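PDB 4F1V: putative alkaline phosphatase from Pseudomonas fluorescens, which binds phosphate tightly in the periplasm and probably hands it to an ABC transporter, PstSACB, for import into the cell. Local coordinates for residues G103-V107 and D222-V226; R262-W268 and T344-F349; W268-F272 and L291-N295. All blocks are in the same frame, centred on the assembly; numbering follows the deposited sequence. Where two conformers were deposited one is given.

Interaction 1: residues G103-V107 and D222-V226; sequences GSAAV and DATKV
An Asx turn at D222 carries A223 and T224 against G103, A106 and V107, joining two loops at the outer part of one lobe of this venus-flytrap binding protein. One loop leads into strand 108-109, the other into strand 228-229. The link across is a backbone bond from V107 N to A223 O, 3.0 Å long and almost straight at 174°. A106 and V107 were modelled in two conformers, and these details hold for the one described. Next to this bond the methyl groups CB of A106 and CB of A223 meet at 3.7 Å; two alanines suit a place where the backbones come so close. Farther along, the T224 methyl packs tightly on peptide oxygens, with T224 CG2 3.0 Å from G103 O and 3.5 Å from S104 O. G103 has backbone angles at which any side chain would press on the preceding carbonyl oxygen, so only a glycine sits there without strain. Outside the two segments, R133 hydrogen-bonds to G103 O and A105 O and touches T224 and V107. The backbone of V107 also bonds to R228, and that of K225 to F99, tying the turn to its surroundings. Within the turn, D222 O accepts from both K225 N and V226 N, so the aspartate serves the turn through main chain and side chain alike. A threonine fits at T224 because its two branches do different work: with T224 OG1 set between its own backbone N and carbonyl carbon (chi1 79°), the methyl is left to face G103 while the hydroxyl turns back to the carboxylate. There T224 N, at 3.0 Å, and T224 OG1, at 2.7 Å, both grip D222 OD1 from the same face of the carboxylate plane.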
loop_
_atom_site.group_PDB
_atom_site.type_symbol
_atom_site.label_atom_id
_atom_site.label_comp_id
_atom_site.label_asym_id
_atom_site.label_seq_id
_atom_site.Cartn_x
_atom_site.Cartn_y
_atom_site.Cartn_z
ATOM N N GLY A 103 -9.268 -27.988 0.028
ATOM C CA GLY A 103 -10.032 -28.596 -1.043
ATOM C C GLY A 103 -9.339 -28.381 -2.377
ATOM O O GLY A 103 -8.761 -27.326 -2.664
ATOM N N SER A 104 -9.410 -29.365 -3.289
ATOM C CA SER A 104 -8.773 -29.215 -4.573
ATOM C C SER A 104 -9.488 -28.288 -5.505
ATOM O O SER A 104 -8.820 -27.720 -6.404
ATOM C CB SER A 104 -8.505 -30.585 -5.262
ATOM O OG SER A 104 -9.720 -31.234 -5.498
ATOM N N ALA A 105 -10.802 -28.104 -5.345
ATOM C CA ALA A 105 -11.526 -27.201 -6.222
ATOM C C ALA A 105 -10.941 -25.767 -6.116
ATOM O O ALA A 105 -10.637 -25.277 -5.015
ATOM C CB ALA A 105 -12.991 -27.194 -5.874
ATOM N N ALA A 106 -10.920 -25.005 -7.205
ATOM C CA ALA A 106 -10.552 -23.585 -7.146
ATOM C C ALA A 106 -11.653 -22.752 -6.515
ATOM O O ALA A 106 -12.805 -22.864 -6.858
ATOM C CB ALA A 106 -10.241 -23.142 -8.594
ATOM N N VAL A 107 -11.230 -21.833 -5.671
ATOM C CA VAL A 107 -12.110 -20.761 -5.167
ATOM C C VAL A 107 -11.907 -19.542 -6.061
ATOM O O VAL A 107 -10.780 -18.999 -6.128
ATOM C CB VAL A 107 -11.831 -20.472 -3.677
ATOM C CG1 VAL A 107 -12.642 -19.279 -3.206
ATOM C CG2 VAL A 107 -12.113 -21.693 -2.807
ATOM N N ASP A 222 -2.212 -20.506 -6.669
ATOM C CA ASP A 222 -2.869 -21.702 -6.093
ATOM C C ASP A 222 -4.226 -21.326 -5.533
ATOM O O ASP A 222 -4.310 -20.770 -4.429
ATOM C CB ASP A 222 -1.976 -22.299 -5.029
ATOM C CG ASP A 222 -2.539 -23.594 -4.433
ATOM O OD1 ASP A 222 -3.700 -23.932 -4.737
ATOM O OD2 ASP A 222 -1.784 -24.267 -3.724
ATOM N N ALA A 223 -5.280 -21.565 -6.337
ATOM C CA ALA A 223 -6.649 -21.157 -5.969
ATOM C C ALA A 223 -7.315 -22.043 -4.883
ATOM O O ALA A 223 -8.464 -21.837 -4.578
ATOM C CB ALA A 223 -7.520 -21.061 -7.190
ATOM N N THR A 224 -6.552 -22.998 -4.323
ATOM C CA THR A 224 -6.935 -23.708 -3.138
ATOM C C THR A 224 -6.566 -22.927 -1.854
ATOM O O THR A 224 -6.907 -23.361 -0.773
ATOM C CB THR A 224 -6.430 -25.140 -3.085
ATOM O OG1 THR A 224 -5.060 -25.147 -2.698
ATOM C CG2 THR A 224 -6.700 -25.861 -4.365
ATOM N N LYS A 225 -5.746 -21.857 -2.031
ATOM C CA LYS A 225 -5.197 -21.017 -0.953
ATOM C C LYS A 225 -5.348 -19.521 -1.150
ATOM O O LYS A 225 -5.382 -18.782 -0.123
ATOM C CB LYS A 225 -3.666 -21.334 -0.798
ATOM C CG LYS A 225 -3.427 -22.788 -0.432
ATOM C CD LYS A 225 -1.965 -23.115 -0.288
ATOM C CE LYS A 225 -1.696 -24.473 0.313
ATOM N NZ LYS A 225 -2.152 -24.525 1.770
ATOM N N VAL A 226 -5.392 -19.041 -2.386
ATOM C CA VAL A 226 -5.465 -17.600 -2.708
ATOM C C VAL A 226 -6.566 -17.495 -3.759
ATOM O O VAL A 226 -6.432 -18.074 -4.861
ATOM C CB VAL A 226 -4.126 -17.041 -3.161
ATOM C CG1 VAL A 226 -4.270 -15.565 -3.582
ATOM C CG2 VAL A 226 -3.058 -17.178 -2.102
#

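Interaction 2: residues R262-W268 and T344-F349; sequences RSNPDAW and TVRASF
W268 and F349 form the aromatic heart of this contact, an edge-to-face pair with centroids 4.7 Å apart and planes at 55°. The edge of F349 is directed at the six-membered ring of the indole, and F349 CE1 comes within 3.5 Å of W268 CZ2. Apolar packing continues where V345 CG2 reaches W268 CZ3 at 3.9 Å. At the indole rim, close to its plane, lie S348 OG and T344 O, small polar groups that fit beside the ring. T344 also lays its methyl CG2 over the centre of the flat R262 guanidinium, 3.8 Å from R262 CZ; an arginine chain extended from CG to NE carries the group out to that methyl.

Polar bonds hold the indole and, less directly, the guanidinium. W268 NE1 donates to R262 O at 2.8 Å, in the ring plane and on a carbonyl lone pair, which sets the turn of the indole and satisfies its buried N-H. A water that donates to T344 OG1 is held only weakly by R262 NH2, whose firmer partner is P257 O; T344 OG1 itself bonds to A340 O. W268 and F349 also both touch V88 of strand 85-94. The loop and helix 339-349 thus meet over an outermost strand of the central sheet, helix-on-sheet packing typical of an alpha/beta binding-protein lobe.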
loop_
_atom_site.group_PDB
_atom_site.type_symbol
_atom_site.label_atom_id
_atom_site.label_comp_id
_atom_site.label_asym_id
_atom_site.label_seq_id
_atom_site.Cartn_x
_atom_site.Cartn_y
_atom_site.Cartn_z
ATOM N N ARG A 262 2.315 19.526 -9.371
ATOM C CA ARG A 262 3.396 18.731 -8.726
ATOM C C ARG A 262 3.863 19.304 -7.391
ATOM O O ARG A 262 4.451 18.548 -6.622
ATOM C CB ARG A 262 4.515 18.484 -9.699
ATOM C CG ARG A 262 4.149 17.432 -10.736
ATOM C CD ARG A 262 5.207 17.283 -11.809
ATOM N NE ARG A 262 4.649 16.378 -12.852
ATOM C CZ ARG A 262 5.119 16.369 -14.096
ATOM N NH1 ARG A 262 6.190 17.012 -14.451
ATOM N NH2 ARG A 262 4.444 15.684 -15.029
ATOM N N SER A 263 3.561 20.563 -7.066
ATOM C CA SER A 263 3.942 21.063 -5.745
ATOM C C SER A 263 2.988 20.578 -4.677
ATOM O O SER A 263 3.234 20.805 -3.477
ATOM C CB SER A 263 4.022 22.578 -5.726
ATOM O OG SER A 263 2.736 23.158 -5.867
ATOM N N ASN A 264 1.900 19.903 -5.032
ATOM C CA ASN A 264 0.944 19.336 -4.111
ATOM C C ASN A 264 1.253 17.873 -3.892
ATOM O O ASN A 264 1.095 17.050 -4.834
ATOM C CB ASN A 264 -0.470 19.477 -4.686
ATOM C CG ASN A 264 -1.536 18.978 -3.748
ATOM O OD1 ASN A 264 -1.246 18.381 -2.692
ATOM N ND2 ASN A 264 -2.780 19.160 -4.166
ATOM N N PRO A 265 1.718 17.440 -2.709
ATOM C CA PRO A 265 2.018 16.030 -2.520
ATOM C C PRO A 265 0.848 15.087 -2.823
ATOM O O PRO A 265 1.045 13.908 -3.173
ATOM C CB PRO A 265 2.448 15.923 -1.038
ATOM C CG PRO A 265 2.881 17.297 -0.673
ATOM C CD PRO A 265 2.054 18.249 -1.515
ATOM N N ASP A 266 -0.399 15.526 -2.611
ATOM C CA ASP A 266 -1.519 14.633 -2.899
ATOM C C ASP A 266 -1.572 14.252 -4.395
ATOM O O ASP A 266 -2.054 13.177 -4.735
ATOM C CB ASP A 266 -2.833 15.311 -2.491
ATOM C CG ASP A 266 -4.045 14.408 -2.652
ATOM O OD1 ASP A 266 -4.829 14.603 -3.602
ATOM O OD2 ASP A 266 -4.199 13.520 -1.789
ATOM N N ALA A 267 -1.091 15.134 -5.295
ATOM C CA ALA A 267 -1.176 14.886 -6.725
ATOM C C ALA A 267 -0.306 13.753 -7.162
ATOM O O ALA A 267 -0.465 13.246 -8.298
ATOM C CB ALA A 267 -0.855 16.140 -7.467
ATOM N N TRP A 268 0.681 13.348 -6.361
ATOM C CA TRP A 268 1.657 12.362 -6.758
ATOM C C TRP A 268 1.198 10.916 -6.598
ATOM O O TRP A 268 1.777 10.034 -7.189
ATOM C CB TRP A 268 2.938 12.578 -5.938
ATOM C CG TRP A 268 3.774 13.709 -6.542
ATOM C CD1 TRP A 268 3.658 15.056 -6.280
ATOM C CD2 TRP A 268 4.771 13.591 -7.547
ATOM N NE1 TRP A 268 4.525 15.764 -7.064
ATOM C CE2 TRP A 268 5.228 14.928 -7.869
ATOM C CE3 TRP A 268 5.368 12.519 -8.239
ATOM C CZ2 TRP A 268 6.242 15.163 -8.808
ATOM C CZ3 TRP A 268 6.345 12.771 -9.196
ATOM C CH2 TRP A 268 6.753 14.081 -9.476
ATOM N N THR A 344 9.846 11.199 -14.234
ATOM C CA THR A 344 9.054 12.292 -13.625
ATOM C C THR A 344 9.441 12.476 -12.189
ATOM O O THR A 344 9.616 13.632 -11.696
ATOM C CB THR A 344 7.575 12.006 -13.837
ATOM O OG1 THR A 344 7.248 11.925 -15.212
ATOM C CG2 THR A 344 6.699 13.073 -13.227
ATOM N N VAL A 345 9.547 11.409 -11.405
ATOM C CA VAL A 345 10.014 11.517 -10.017
ATOM C C VAL A 345 11.396 12.184 -9.970
ATOM O O VAL A 345 11.621 13.087 -9.134
ATOM C CB VAL A 345 10.006 10.114 -9.358
ATOM C CG1 VAL A 345 10.632 10.200 -7.964
ATOM C CG2 VAL A 345 8.562 9.578 -9.263
ATOM N N ARG A 346 12.343 11.724 -10.792
ATOM C CA ARG A 346 13.656 12.325 -10.721
ATOM C C ARG A 346 13.666 13.814 -11.078
ATOM O O ARG A 346 14.366 14.623 -10.481
ATOM C CB ARG A 346 14.654 11.596 -11.676
ATOM C CG ARG A 346 14.913 10.136 -11.347
ATOM C CD ARG A 346 16.137 9.568 -12.007
ATOM N NE ARG A 346 16.120 9.791 -13.417
ATOM C CZ ARG A 346 15.537 8.972 -14.314
ATOM N NH1 ARG A 346 15.520 9.294 -15.653
ATOM N NH2 ARG A 346 14.931 7.849 -13.944
ATOM N N ALA A 347 12.858 14.168 -12.095
ATOM C CA ALA A 347 12.870 15.557 -12.576
ATOM C C ALA A 347 12.421 16.527 -11.490
ATOM O O ALA A 347 12.922 17.674 -11.421
ATOM C CB ALA A 347 11.986 15.716 -13.805
ATOM N N SER A 348 11.500 16.120 -10.657
ATOM C CA SER A 348 11.048 16.981 -9.551
ATOM C C SER A 348 11.955 16.910 -8.316
ATOM O O SER A 348 12.301 17.942 -7.725
ATOM C CB SER A 348 9.594 16.663 -9.133
ATOM O OG SER A 348 8.658 17.078 -10.102
ATOM N N PHE A 349 12.291 15.693 -7.880
ATOM C CA PHE A 349 12.855 15.490 -6.559
ATOM C C PHE A 349 14.365 15.307 -6.545
ATOM O O PHE A 349 14.967 15.417 -5.460
ATOM C CB PHE A 349 12.110 14.355 -5.807
ATOM C CG PHE A 349 10.654 14.671 -5.694
ATOM C CD1 PHE A 349 9.667 13.872 -6.270
ATOM C CD2 PHE A 349 10.197 15.825 -5.008
ATOM C CE1 PHE A 349 8.357 14.189 -6.240
ATOM C CE2 PHE A 349 8.859 16.141 -4.968
ATOM C CZ PHE A 349 7.913 15.296 -5.557
HETATM O O HOH W 1 6.415 14.199 -16.621
#

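Interaction 3: residues W268-F272 and L291-N295; sequences WVPVF and LGFTN
V269 packs both its methyls against the end of the N295 side chain, with V269 CG2 3.7 Å from N295 CG; a branched apolar residue offers two methyls there. P270 follows, its ring over one face of the F293 phenyl; P270 CB lies 3.8 Å from F293 CE1. No direct hydrogen bond joins the segments, but a water spans the gap, donating to P270 O at 2.8 Å and accepting from F293 N at 3.0 Å. F272 then offers its ring face to L291: L291 CD2 stands 3.6 Å from the F272 ring centroid and only 3° off the normal, a nearly ideal CH-pi contact. L291 brings this about by placing CG between its backbone N and carbonyl carbon (chi1 81°). F272 CE1 also comes 4.2 Å from F293 CE1, and the F272 ring meets Y283. Replacing F272 by an alanine would probably leave L291 CD2 without its aromatic face and open a gap beside F293. Strand 291-299 runs antiparallel within the 2-1-3-5-4 central sheet, the strand order typical of type II periplasmic binding proteins.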
loop_
_atom_site.group_PDB
_atom_site.type_symbol
_atom_site.label_atom_id
_atom_site.label_comp_id
_atom_site.label_asym_id
_atom_site.label_seq_id
_atom_site.Cartn_x
_atom_site.Cartn_y
_atom_site.Cartn_z
ATOM N N TRP A 268 0.681 13.348 -6.361
ATOM C CA TRP A 268 1.657 12.362 -6.758
ATOM C C TRP A 268 1.198 10.916 -6.598
ATOM O O TRP A 268 1.777 10.034 -7.189
ATOM C CB TRP A 268 2.938 12.578 -5.938
ATOM C CG TRP A 268 3.774 13.709 -6.542
ATOM C CD1 TRP A 268 3.658 15.056 -6.280
ATOM C CD2 TRP A 268 4.771 13.591 -7.547
ATOM N NE1 TRP A 268 4.525 15.764 -7.064
ATOM C CE2 TRP A 268 5.228 14.928 -7.869
ATOM C CE3 TRP A 268 5.368 12.519 -8.239
ATOM C CZ2 TRP A 268 6.242 15.163 -8.808
ATOM C CZ3 TRP A 268 6.345 12.771 -9.196
ATOM C CH2 TRP A 268 6.753 14.081 -9.476
ATOM N N VAL A 269 0.215 10.679 -5.706
ATOM C CA VAL A 269 -0.216 9.278 -5.432
ATOM C C VAL A 269 -1.490 8.995 -6.207
ATOM O O VAL A 269 -2.570 9.504 -5.861
ATOM C CB VAL A 269 -0.456 9.017 -3.930
ATOM C CG1 VAL A 269 -0.995 7.599 -3.742
ATOM C CG2 VAL A 269 0.838 9.242 -3.167
ATOM N N PRO A 270 -1.433 8.157 -7.248
ATOM C CA PRO A 270 -2.674 7.820 -7.955
ATOM C C PRO A 270 -3.508 6.903 -7.082
ATOM O O PRO A 270 -2.975 6.026 -6.405
ATOM C CB PRO A 270 -2.191 7.021 -9.196
ATOM C CG PRO A 270 -0.699 7.346 -9.287
ATOM C CD PRO A 270 -0.260 7.511 -7.845
ATOM N N VAL A 271 -4.822 7.090 -7.136
ATOM C CA VAL A 271 -5.722 6.173 -6.523
ATOM C C VAL A 271 -6.730 5.674 -7.546
ATOM O O VAL A 271 -7.106 6.371 -8.488
ATOM C CB VAL A 271 -6.418 6.713 -5.278
ATOM C CG1 VAL A 271 -5.400 7.119 -4.227
ATOM C CG2 VAL A 271 -7.369 7.843 -5.578
ATOM N N PHE A 272 -7.145 4.420 -7.354
ATOM C CA PHE A 272 -8.245 3.833 -8.090
ATOM C C PHE A 272 -9.540 4.127 -7.377
ATOM O O PHE A 272 -9.547 4.440 -6.141
ATOM C CB PHE A 272 -7.996 2.306 -8.297
ATOM C CG PHE A 272 -6.868 2.021 -9.220
ATOM C CD1 PHE A 272 -5.540 2.000 -8.751
ATOM C CD2 PHE A 272 -7.098 1.811 -10.583
ATOM C CE1 PHE A 272 -4.507 1.759 -9.648
ATOM C CE2 PHE A 272 -6.057 1.563 -11.448
ATOM C CZ PHE A 272 -4.743 1.551 -10.997
ATOM N N LEU A 291 -6.105 -3.468 -7.004
ATOM C CA LEU A 291 -4.727 -2.987 -7.110
ATOM C C LEU A 291 -4.645 -1.540 -6.565
ATOM O O LEU A 291 -5.659 -0.854 -6.364
ATOM C CB LEU A 291 -4.171 -3.093 -8.528
ATOM C CG LEU A 291 -4.569 -1.980 -9.512
ATOM C CD1 LEU A 291 -3.974 -2.282 -10.884
ATOM C CD2 LEU A 291 -6.075 -1.777 -9.653
ATOM N N GLY A 292 -3.397 -1.067 -6.423
ATOM C CA GLY A 292 -3.114 0.339 -6.101
ATOM C C GLY A 292 -1.639 0.540 -5.909
ATOM O O GLY A 292 -0.839 -0.278 -6.401
ATOM N N PHE A 293 -1.250 1.642 -5.256
ATOM C CA PHE A 293 0.152 1.984 -5.023
ATOM C C PHE A 293 0.463 1.991 -3.543
ATOM O O PHE A 293 -0.371 2.329 -2.693
ATOM C CB PHE A 293 0.532 3.370 -5.635
ATOM C CG PHE A 293 0.477 3.351 -7.141
ATOM C CD1 PHE A 293 -0.705 3.615 -7.823
ATOM C CD2 PHE A 293 1.605 2.989 -7.853
ATOM C CE1 PHE A 293 -0.744 3.542 -9.210
ATOM C CE2 PHE A 293 1.560 2.921 -9.238
ATOM C CZ PHE A 293 0.400 3.223 -9.926
ATOM N N THR A 294 1.725 1.641 -3.242
ATOM C CA THR A 294 2.303 1.938 -1.913
ATOM C C THR A 294 3.397 2.983 -2.112
ATOM O O THR A 294 4.031 3.009 -3.172
ATOM C CB THR A 294 2.790 0.661 -1.228
ATOM O OG1 THR A 294 3.257 0.991 0.075
ATOM C CG2 THR A 294 3.886 -0.072 -1.971
ATOM N N ASN A 295 3.586 3.845 -1.111
ATOM C CA ASN A 295 4.240 5.149 -1.276
ATOM C C ASN A 295 5.369 5.373 -0.273
ATOM O O ASN A 295 5.486 4.707 0.754
ATOM C CB ASN A 295 3.192 6.280 -1.130
ATOM C CG ASN A 295 1.930 5.915 -1.894
ATOM O OD1 ASN A 295 1.995 5.596 -3.100
ATOM N ND2 ASN A 295 0.824 5.975 -1.234
HETATM O O HOH W 2 -3.181 3.843 -4.659
#

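Interactions 2 and 3 share W268, and the chain passes directly from one to the other: the indole goes to helix 339-349, whereas the residues after it line strand 291-299. Their centres are 13 Å apart, and interaction 3 is nested in the loop that interaction 2 closes. Interaction 1 lies earlier in the chain and, relative to interaction 2, on the opposite side of the chain's centre, 42 Å between centres; interaction 3 lies between, 29 Å from interaction 1 centre to centre. Interaction 3 approaches the ligand without touching it: the N295 side chain is about 10 Å from the bound hydrogenphosphate, and T294 OG1 hydrogen-bonds D63, a residue of the phosphate pocket.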